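Local coordinates for protein glutathione S-transferase (PDB 6J3E) that probably conjugates glutathione to electrophilic substrates, being a fungal serine-type glutathione S-transferase that resembles the LigE etherases, at residues 209-220 with 240-251. Residues are numbered along the deposited sequence; the frame is centred on the assembly and turned at random.
Sequences ITIVGWVIWVKR and WAKQLALFEKYE
Leu-244 is a knob in a hole made by Val-212, Val-215, Ile-216 and Lys-219, where the 209-220 part of helix 206-222 crosses the 240-247 part of helix 235-247 at -103°, their axes 9.8 Å apart. Its two methyls divide the hole: CD1 meets Val-215 CG1 and the extended aliphatic chain of Lys-219 (Lys-219 CD to Leu-244 CD1, 3.6 Å), while CD2 faces Ile-216 CD1 at 3.9 Å. One turn on, the side chains of Phe-247 and Val-212 cross at about a right angle, and both valine methyls reach the ring. Val-212 CG2 sits over the middle of one face, 4.1 Å from the centroid, in a CH-pi contact, and CG1 packs on CD1 of the ring at 3.5 Å. Ile-209 CG1 approaches the same ring at CE2. An alanine in place of Phe-247 removes the ring, which is likely to leave the Val-212 methyls without their partner and open a gap beside Ile-209. Ile-211 CG2 touches Gln-243 OE1 at 3.6 Å and meets Trp-240 CE3 obliquely on the same side; Gln-243 NE2 bonds to Leu-197 O.

Toward the C-terminal ends of both segments the contact is polar and nearer solvent, with Lys-219 and Glu-251 partly exposed; Ile-216 CD1 packs against the Glu-251 carboxylate. Arg-220, its chain bent at chi3 (94°), brings NH1 to Glu-251 OE1 at 2.9 Å, a salt bridge whose hydrogen bond is weak, the guanidinium and carboxylate planes lying 52° apart. Asp-17 takes NH2 and Ala-19 O takes NE, tying this corner to the N-terminal domain.

In the all-helical C-terminal domain, Trp-229 of helix 227-232 borders Leu-244, Val-215 and Lys-219, and Trp-214 and Trp-217 pack on helix 109-136; Ile-209 reaches across to helix 22-34 of the thioredoxin-like N-terminal domain, near the glutathione-binding Lys-26.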
loop_
_atom_site.group_PDB
_atom_site.type_symbol
_atom_site.label_atom_id
_atom_site.label_comp_id
_atom_site.label_asym_id
_atom_site.label_seq_id
_atom_site.Cartn_x
_atom_site.Cartn_y
_atom_site.Cartn_z
ATOM N N ILE A 209 -7.928 -4.588 -12.248
ATOM C CA ILE A 209 -7.201 -5.341 -13.258
ATOM C C ILE A 209 -5.970 -5.966 -12.637
ATOM O O ILE A 209 -5.616 -7.112 -12.938
ATOM C CB ILE A 209 -6.854 -4.423 -14.447
ATOM C CG1 ILE A 209 -8.134 -3.923 -15.100
ATOM C CG2 ILE A 209 -5.970 -5.141 -15.467
ATOM C CD1 ILE A 209 -7.918 -2.880 -16.169
ATOM N N THR A 210 -5.331 -5.238 -11.713
ATOM C CA THR A 210 -4.148 -5.762 -11.034
ATOM C C THR A 210 -4.455 -7.074 -10.327
ATOM O O THR A 210 -3.672 -8.030 -10.391
ATOM C CB THR A 210 -3.625 -4.738 -10.032
ATOM O OG1 THR A 210 -3.198 -3.557 -10.723
ATOM C CG2 THR A 210 -2.468 -5.305 -9.240
ATOM N N ILE A 211 -5.597 -7.141 -9.650
ATOM C CA ILE A 211 -5.916 -8.324 -8.864
ATOM C C ILE A 211 -6.190 -9.511 -9.781
ATOM O O ILE A 211 -5.635 -10.598 -9.596
ATOM C CB ILE A 211 -7.093 -8.019 -7.915
ATOM C CG1 ILE A 211 -6.700 -6.867 -6.981
ATOM C CG2 ILE A 211 -7.456 -9.230 -7.110
ATOM C CD1 ILE A 211 -7.811 -6.362 -6.118
ATOM N N VAL A 212 -7.017 -9.317 -10.807
ATOM C CA VAL A 212 -7.351 -10.456 -11.657
ATOM C C VAL A 212 -6.131 -10.889 -12.458
ATOM O O VAL A 212 -6.009 -12.060 -12.834
ATOM C CB VAL A 212 -8.557 -10.128 -12.560
ATOM C CG1 VAL A 212 -9.820 -9.970 -11.707
ATOM C CG2 VAL A 212 -8.285 -8.874 -13.354
ATOM N N GLY A 213 -5.204 -9.967 -12.721
ATOM C CA GLY A 213 -3.953 -10.370 -13.336
ATOM C C GLY A 213 -3.257 -11.451 -12.533
ATOM O O GLY A 213 -2.900 -12.514 -13.060
ATOM N N TRP A 214 -3.073 -11.206 -11.237
ATOM C CA TRP A 214 -2.322 -12.165 -10.450
ATOM C C TRP A 214 -3.170 -13.387 -10.129
ATOM O O TRP A 214 -2.634 -14.497 -10.052
ATOM C CB TRP A 214 -1.780 -11.492 -9.183
ATOM C CG TRP A 214 -0.689 -10.513 -9.489
ATOM C CD1 TRP A 214 -0.842 -9.218 -9.926
ATOM C CD2 TRP A 214 0.725 -10.744 -9.416
ATOM N NE1 TRP A 214 0.389 -8.636 -10.131
ATOM C CE2 TRP A 214 1.369 -9.547 -9.828
ATOM C CE3 TRP A 214 1.512 -11.839 -9.054
ATOM C CZ2 TRP A 214 2.765 -9.423 -9.879
ATOM C CZ3 TRP A 214 2.893 -11.714 -9.102
ATOM C CH2 TRP A 214 3.507 -10.511 -9.516
ATOM N N VAL A 215 -4.487 -13.216 -9.986
ATOM C CA VAL A 215 -5.332 -14.354 -9.646
ATOM C C VAL A 215 -5.445 -15.302 -10.829
ATOM O O VAL A 215 -5.391 -16.526 -10.658
ATOM C CB VAL A 215 -6.713 -13.884 -9.152
ATOM C CG1 VAL A 215 -7.661 -15.067 -8.997
ATOM C CG2 VAL A 215 -6.563 -13.195 -7.833
ATOM N N ILE A 216 -5.563 -14.765 -12.048
ATOM C CA ILE A 216 -5.666 -15.641 -13.216
ATOM C C ILE A 216 -4.371 -16.422 -13.406
ATOM O O ILE A 216 -4.383 -17.562 -13.892
ATOM C CB ILE A 216 -6.061 -14.846 -14.482
ATOM C CG1 ILE A 216 -6.728 -15.771 -15.488
ATOM C CG2 ILE A 216 -4.863 -14.181 -15.157
ATOM C CD1 ILE A 216 -7.923 -16.479 -14.937
ATOM N N TRP A 217 -3.241 -15.839 -12.995
ATOM C CA TRP A 217 -1.972 -16.560 -12.970
ATOM C C TRP A 217 -2.062 -17.771 -12.060
ATOM O O TRP A 217 -1.633 -18.876 -12.419
ATOM C CB TRP A 217 -0.859 -15.611 -12.505
ATOM C CG TRP A 217 0.511 -16.205 -12.298
ATOM C CD1 TRP A 217 1.159 -17.113 -13.100
ATOM C CD2 TRP A 217 1.406 -15.925 -11.211
ATOM N NE1 TRP A 217 2.397 -17.390 -12.589
ATOM C CE2 TRP A 217 2.577 -16.680 -11.431
ATOM C CE3 TRP A 217 1.337 -15.093 -10.082
ATOM C CZ2 TRP A 217 3.666 -16.631 -10.567
ATOM C CZ3 TRP A 217 2.412 -15.055 -9.220
ATOM C CH2 TRP A 217 3.569 -15.814 -9.470
ATOM N N VAL A 218 -2.604 -17.575 -10.859
ATOM C CA VAL A 218 -2.744 -18.682 -9.919
ATOM C C VAL A 218 -3.678 -19.730 -10.488
ATOM O O VAL A 218 -3.430 -20.938 -10.371
ATOM C CB VAL A 218 -3.243 -18.155 -8.563
ATOM C CG1 VAL A 218 -3.591 -19.305 -7.639
ATOM C CG2 VAL A 218 -2.199 -17.250 -7.937
ATOM N N LYS A 219 -4.765 -19.284 -11.125
ATOM C CA LYS A 219 -5.764 -20.222 -11.618
ATOM C C LYS A 219 -5.215 -21.027 -12.777
ATOM O O LYS A 219 -5.373 -22.252 -12.820
ATOM C CB LYS A 219 -7.037 -19.490 -12.041
ATOM C CG LYS A 219 -8.113 -20.418 -12.609
ATOM C CD LYS A 219 -9.368 -19.648 -13.048
ATOM C CE LYS A 219 -10.504 -20.580 -13.448
ATOM N NZ LYS A 219 -11.759 -19.853 -13.740
ATOM N N ARG A 220 -4.547 -20.363 -13.722
ATOM C CA ARG A 220 -4.118 -21.083 -14.913
ATOM C C ARG A 220 -2.895 -21.944 -14.630
ATOM O O ARG A 220 -2.822 -23.086 -15.104
ATOM C CB ARG A 220 -3.881 -20.102 -16.050
ATOM C CG ARG A 220 -5.190 -19.658 -16.655
ATOM C CD ARG A 220 -5.127 -18.259 -17.226
ATOM N NE ARG A 220 -4.807 -18.267 -18.641
ATOM C CZ ARG A 220 -5.654 -17.934 -19.605
ATOM N NH1 ARG A 220 -6.892 -17.543 -19.315
ATOM N NH2 ARG A 220 -5.242 -17.982 -20.858
ATOM N N TRP A 240 -12.887 -13.626 -4.768
ATOM C CA TRP A 240 -11.917 -13.598 -5.853
ATOM C C TRP A 240 -12.439 -14.321 -7.080
ATOM O O TRP A 240 -12.195 -13.884 -8.214
ATOM C CB TRP A 240 -10.600 -14.178 -5.362
ATOM C CG TRP A 240 -10.293 -13.634 -3.997
ATOM C CD1 TRP A 240 -10.125 -14.344 -2.833
ATOM C CD2 TRP A 240 -10.166 -12.248 -3.647
ATOM N NE1 TRP A 240 -9.868 -13.480 -1.792
ATOM C CE2 TRP A 240 -9.890 -12.191 -2.266
ATOM C CE3 TRP A 240 -10.221 -11.052 -4.376
ATOM C CZ2 TRP A 240 -9.697 -10.977 -1.593
ATOM C CZ3 TRP A 240 -10.031 -9.847 -3.710
ATOM C CH2 TRP A 240 -9.777 -9.817 -2.332
ATOM N N ALA A 241 -13.184 -15.409 -6.866
ATOM C CA ALA A 241 -13.842 -16.077 -7.980
ATOM C C ALA A 241 -14.769 -15.117 -8.696
ATOM O O ALA A 241 -14.804 -15.077 -9.934
ATOM C CB ALA A 241 -14.602 -17.307 -7.484
ATOM N N LYS A 242 -15.480 -14.288 -7.934
ATOM C CA LYS A 242 -16.436 -13.365 -8.533
ATOM C C LYS A 242 -15.741 -12.314 -9.393
ATOM O O LYS A 242 -16.210 -11.992 -10.495
ATOM C CB LYS A 242 -17.283 -12.725 -7.434
ATOM C CG LYS A 242 -18.033 -13.776 -6.624
ATOM C CD LYS A 242 -18.790 -13.204 -5.448
ATOM C CE LYS A 242 -19.466 -14.328 -4.652
ATOM N NZ LYS A 242 -19.997 -13.851 -3.342
ATOM N N GLN A 243 -14.605 -11.786 -8.938
ATOM C CA GLN A 243 -13.871 -10.868 -9.799
ATOM C C GLN A 243 -13.441 -11.545 -11.085
ATOM O O GLN A 243 -13.516 -10.942 -12.162
ATOM C CB GLN A 243 -12.664 -10.308 -9.075
ATOM C CG GLN A 243 -13.077 -9.328 -8.035
ATOM C CD GLN A 243 -11.933 -8.932 -7.170
ATOM O OE1 GLN A 243 -11.035 -9.734 -6.920
ATOM N NE2 GLN A 243 -11.957 -7.700 -6.679
ATOM N N LEU A 244 -12.979 -12.795 -10.995
ATOM C CA LEU A 244 -12.622 -13.523 -12.203
ATOM C C LEU A 244 -13.807 -13.586 -13.155
ATOM O O LEU A 244 -13.673 -13.301 -14.350
ATOM C CB LEU A 244 -12.132 -14.927 -11.847
ATOM C CG LEU A 244 -10.650 -15.030 -11.507
ATOM C CD1 LEU A 244 -10.170 -16.465 -11.620
ATOM C CD2 LEU A 244 -9.897 -14.149 -12.449
ATOM N N ALA A 245 -14.989 -13.908 -12.624
ATOM C CA ALA A 245 -16.170 -14.017 -13.475
ATOM C C ALA A 245 -16.502 -12.685 -14.129
ATOM O O ALA A 245 -16.809 -12.625 -15.327
ATOM C CB ALA A 245 -17.358 -14.526 -12.664
ATOM N N LEU A 246 -16.427 -11.600 -13.358
ATOM C CA LEU A 246 -16.730 -10.282 -13.892
ATOM C C LEU A 246 -15.862 -9.932 -15.090
ATOM O O LEU A 246 -16.302 -9.196 -15.985
ATOM C CB LEU A 246 -16.548 -9.241 -12.796
ATOM C CG LEU A 246 -17.697 -9.096 -11.807
ATOM C CD1 LEU A 246 -17.254 -8.183 -10.677
ATOM C CD2 LEU A 246 -18.927 -8.543 -12.521
ATOM N N PHE A 247 -14.631 -10.436 -15.121
ATOM C CA PHE A 247 -13.675 -10.115 -16.167
ATOM C C PHE A 247 -13.599 -11.179 -17.244
ATOM O O PHE A 247 -12.876 -10.986 -18.227
ATOM C CB PHE A 247 -12.280 -9.904 -15.562
ATOM C CG PHE A 247 -12.121 -8.582 -14.879
ATOM C CD1 PHE A 247 -12.418 -8.441 -13.535
ATOM C CD2 PHE A 247 -11.693 -7.463 -15.597
ATOM C CE1 PHE A 247 -12.288 -7.209 -12.910
ATOM C CE2 PHE A 247 -11.565 -6.217 -14.980
ATOM C CZ PHE A 247 -11.864 -6.091 -13.633
ATOM N N GLU A 248 -14.324 -12.290 -17.084
ATOM C CA GLU A 248 -14.158 -13.424 -17.987
ATOM C C GLU A 248 -14.235 -13.008 -19.452
ATOM O O GLU A 248 -13.412 -13.437 -20.268
ATOM C CB GLU A 248 -15.206 -14.478 -17.681
ATOM C CG GLU A 248 -14.996 -15.748 -18.442
ATOM C CD GLU A 248 -15.744 -16.890 -17.803
ATOM O OE1 GLU A 248 -15.486 -18.049 -18.195
ATOM O OE2 GLU A 248 -16.579 -16.621 -16.901
ATOM N N LYS A 249 -15.196 -12.144 -19.798
ATOM C CA LYS A 249 -15.332 -11.652 -21.165
ATOM C C LYS A 249 -14.076 -10.937 -21.660
ATOM O O LYS A 249 -13.979 -10.628 -22.856
ATOM C CB LYS A 249 -16.546 -10.721 -21.259
ATOM C CG LYS A 249 -16.308 -9.321 -20.711
ATOM C CD LYS A 249 -17.599 -8.581 -20.287
ATOM C CE LYS A 249 -17.974 -8.885 -18.836
ATOM N NZ LYS A 249 -18.925 -7.884 -18.278
ATOM N N TYR A 250 -13.115 -10.676 -20.777
ATOM C CA TYR A 250 -11.835 -10.117 -21.167
ATOM C C TYR A 250 -10.674 -11.077 -20.939
ATOM O O TYR A 250 -9.534 -10.728 -21.262
ATOM C CB TYR A 250 -11.590 -8.812 -20.408
ATOM C CG TYR A 250 -12.725 -7.812 -20.493
ATOM C CD1 TYR A 250 -12.923 -7.036 -21.634
ATOM C CD2 TYR A 250 -13.586 -7.625 -19.414
ATOM C CE1 TYR A 250 -13.963 -6.118 -21.694
ATOM C CE2 TYR A 250 -14.614 -6.709 -19.468
ATOM C CZ TYR A 250 -14.805 -5.965 -20.607
ATOM O OH TYR A 250 -15.832 -5.054 -20.638
ATOM N N GLU A 251 -10.931 -12.271 -20.389
ATOM C CA GLU A 251 -9.900 -13.292 -20.189
ATOM C C GLU A 251 -9.725 -14.079 -21.488
ATOM O O GLU A 251 -10.168 -15.221 -21.630
ATOM C CB GLU A 251 -10.277 -14.206 -19.025
ATOM C CG GLU A 251 -9.336 -15.404 -18.826
ATOM C CD GLU A 251 -9.791 -16.359 -17.749
ATOM O OE1 GLU A 251 -9.235 -17.480 -17.671
ATOM O OE2 GLU A 251 -10.690 -16.001 -16.964
#